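Local coordinates for aluminum resistance protein (Clostridium novyi, PDB 3I16) that probably acts as a pyridoxal-phosphate-dependent carbon-sulfur lyase of the methionine gamma-lyase family and is probably involved in aluminum resistance, at residues B[213-218]-B[234-239]. Sequence-based numbering, arbitrary orientation.
Sequences IICFVD and GADLIA. With PLP (pyridoxal-5'-phosphate), chain J.
Phe216 leans its ring toward the neighbouring strand: with CG anti to the backbone N (chi1 175°), CD1 reaches Leu237 CG at 3.8 Å, while Ala239 CB meets the ring edge, near its plane. On the opposite sheet face, Val217 CB packs on Ile238 CG2 (3.8 Å) and Val217 CG2 on Ala235 CB. The strand axes, 4.7 Å apart and 18° from parallel, carry a parallel ladder: Val217 N donates to Leu237 O (2.9 Å) and Ala239 N to Val217 O (3.1 Å). Before the ladder, Asp236 replaces a backbone partner, its OD2 accepting Cys215 N through the anti lone pair at 2.7 Å, almost straight (177°), while its own N returns a bond to Cys215 O (2.8 Å). Lys207 forms a salt bridge with that same OD2. At the other end, Asp218 OD2 accepts PLP N1 (2.5 Å), the aspartate–pyridine pairing of fold-type I enzymes, which probably keeps the ring nitrogen protonated; Cys220 N holds OD1. Strand 214-218 also bonds to strand 177-183, and strand 255-259 borders Ile238 and Ala239. Helices 100-111 and 261-271 cover the Phe216–Leu237 face, and helix 196-209 packs against Cys215.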
# COMPACT_ATOMS: atom_id res chain seq x y z
N ILE B 213 25.49 -34.90 -0.15
CA ILE B 213 24.85 -34.35 -1.36
C ILE B 213 23.57 -33.59 -0.98
O ILE B 213 22.71 -34.11 -0.27
CB ILE B 213 24.55 -35.48 -2.42
CG1 ILE B 213 25.84 -36.16 -2.87
CG2 ILE B 213 23.84 -34.91 -3.65
CD1 ILE B 213 25.64 -37.49 -3.61
N ILE B 214 23.46 -32.34 -1.39
CA ILE B 214 22.26 -31.56 -1.10
C ILE B 214 21.13 -32.07 -2.01
O ILE B 214 21.27 -32.14 -3.24
CB ILE B 214 22.48 -30.05 -1.35
CG1 ILE B 214 23.57 -29.51 -0.43
CG2 ILE B 214 21.19 -29.25 -1.17
CD1 ILE B 214 23.35 -29.82 1.07
N CYS B 215 20.03 -32.47 -1.39
CA CYS B 215 18.84 -32.86 -2.14
C CYS B 215 17.88 -31.68 -2.19
O CYS B 215 17.26 -31.32 -1.19
CB CYS B 215 18.24 -34.09 -1.50
SG CYS B 215 19.25 -35.57 -1.89
N PHE B 216 17.80 -31.07 -3.38
CA PHE B 216 16.98 -29.90 -3.64
C PHE B 216 15.72 -30.21 -4.46
O PHE B 216 15.80 -30.79 -5.54
CB PHE B 216 17.83 -28.84 -4.36
CG PHE B 216 17.06 -27.61 -4.79
CD1 PHE B 216 16.34 -26.87 -3.87
CD2 PHE B 216 17.14 -27.15 -6.10
CE1 PHE B 216 15.64 -25.74 -4.25
CE2 PHE B 216 16.46 -25.99 -6.50
CZ PHE B 216 15.72 -25.28 -5.57
N VAL B 217 14.55 -29.82 -3.95
CA VAL B 217 13.30 -30.06 -4.67
C VAL B 217 12.61 -28.77 -5.06
O VAL B 217 12.40 -27.87 -4.24
CB VAL B 217 12.30 -30.88 -3.84
CG1 VAL B 217 11.03 -31.16 -4.69
CG2 VAL B 217 12.94 -32.18 -3.36
N ASP B 218 12.27 -28.70 -6.35
CA ASP B 218 11.42 -27.66 -6.94
C ASP B 218 10.04 -28.13 -6.58
O ASP B 218 9.53 -29.09 -7.17
CB ASP B 218 11.62 -27.66 -8.46
CG ASP B 218 10.63 -26.78 -9.21
OD1 ASP B 218 9.66 -26.24 -8.62
OD2 ASP B 218 10.86 -26.60 -10.43
N GLY B 234 13.29 -36.03 3.73
CA GLY B 234 14.73 -35.86 3.57
C GLY B 234 15.28 -34.77 2.65
O GLY B 234 16.49 -34.69 2.48
N ALA B 235 14.43 -33.94 2.07
CA ALA B 235 14.90 -32.85 1.21
C ALA B 235 15.66 -31.87 2.09
O ALA B 235 15.19 -31.53 3.17
CB ALA B 235 13.72 -32.15 0.52
N ASP B 236 16.82 -31.41 1.62
CA ASP B 236 17.60 -30.42 2.35
C ASP B 236 17.08 -29.02 2.08
O ASP B 236 17.29 -28.10 2.88
CB ASP B 236 19.07 -30.50 1.91
CG ASP B 236 19.70 -31.85 2.24
OD1 ASP B 236 19.94 -32.12 3.42
OD2 ASP B 236 19.96 -32.64 1.32
N LEU B 237 16.44 -28.84 0.94
CA LEU B 237 15.99 -27.53 0.52
C LEU B 237 14.93 -27.69 -0.54
O LEU B 237 15.03 -28.57 -1.40
CB LEU B 237 17.17 -26.73 -0.06
CG LEU B 237 16.98 -25.28 -0.53
CD1 LEU B 237 16.65 -24.35 0.63
CD2 LEU B 237 18.25 -24.75 -1.25
N ILE B 238 13.91 -26.83 -0.47
CA ILE B 238 12.84 -26.80 -1.44
C ILE B 238 12.61 -25.36 -1.76
O ILE B 238 12.97 -24.49 -0.97
CB ILE B 238 11.50 -27.43 -0.93
CG1 ILE B 238 10.93 -26.67 0.29
CG2 ILE B 238 11.69 -28.90 -0.61
CD1 ILE B 238 9.55 -27.19 0.71
N ALA B 239 12.00 -25.10 -2.91
CA ALA B 239 11.68 -23.75 -3.33
C ALA B 239 10.39 -23.74 -4.08
O ALA B 239 10.03 -24.75 -4.71
CB ALA B 239 12.80 -23.17 -4.22
N1 PLP J . 9.21 -25.25 -11.74
C2 PLP J . 8.04 -25.81 -12.14
C2A PLP J . 7.95 -27.30 -12.31
C3 PLP J . 6.95 -24.98 -12.38
O3 PLP J . 5.76 -25.55 -12.78
C4 PLP J . 7.06 -23.59 -12.22
C5 PLP J . 8.27 -23.03 -11.81
C6 PLP J . 9.32 -23.88 -11.56
C5A PLP J . 8.47 -21.55 -11.58
O4P PLP J . 7.91 -20.77 -12.59
P PLP J . 7.74 -19.14 -12.54
O1P PLP J . 7.10 -18.61 -11.27
O2P PLP J . 6.78 -18.89 -13.68
O3P PLP J . 9.11 -18.51 -12.73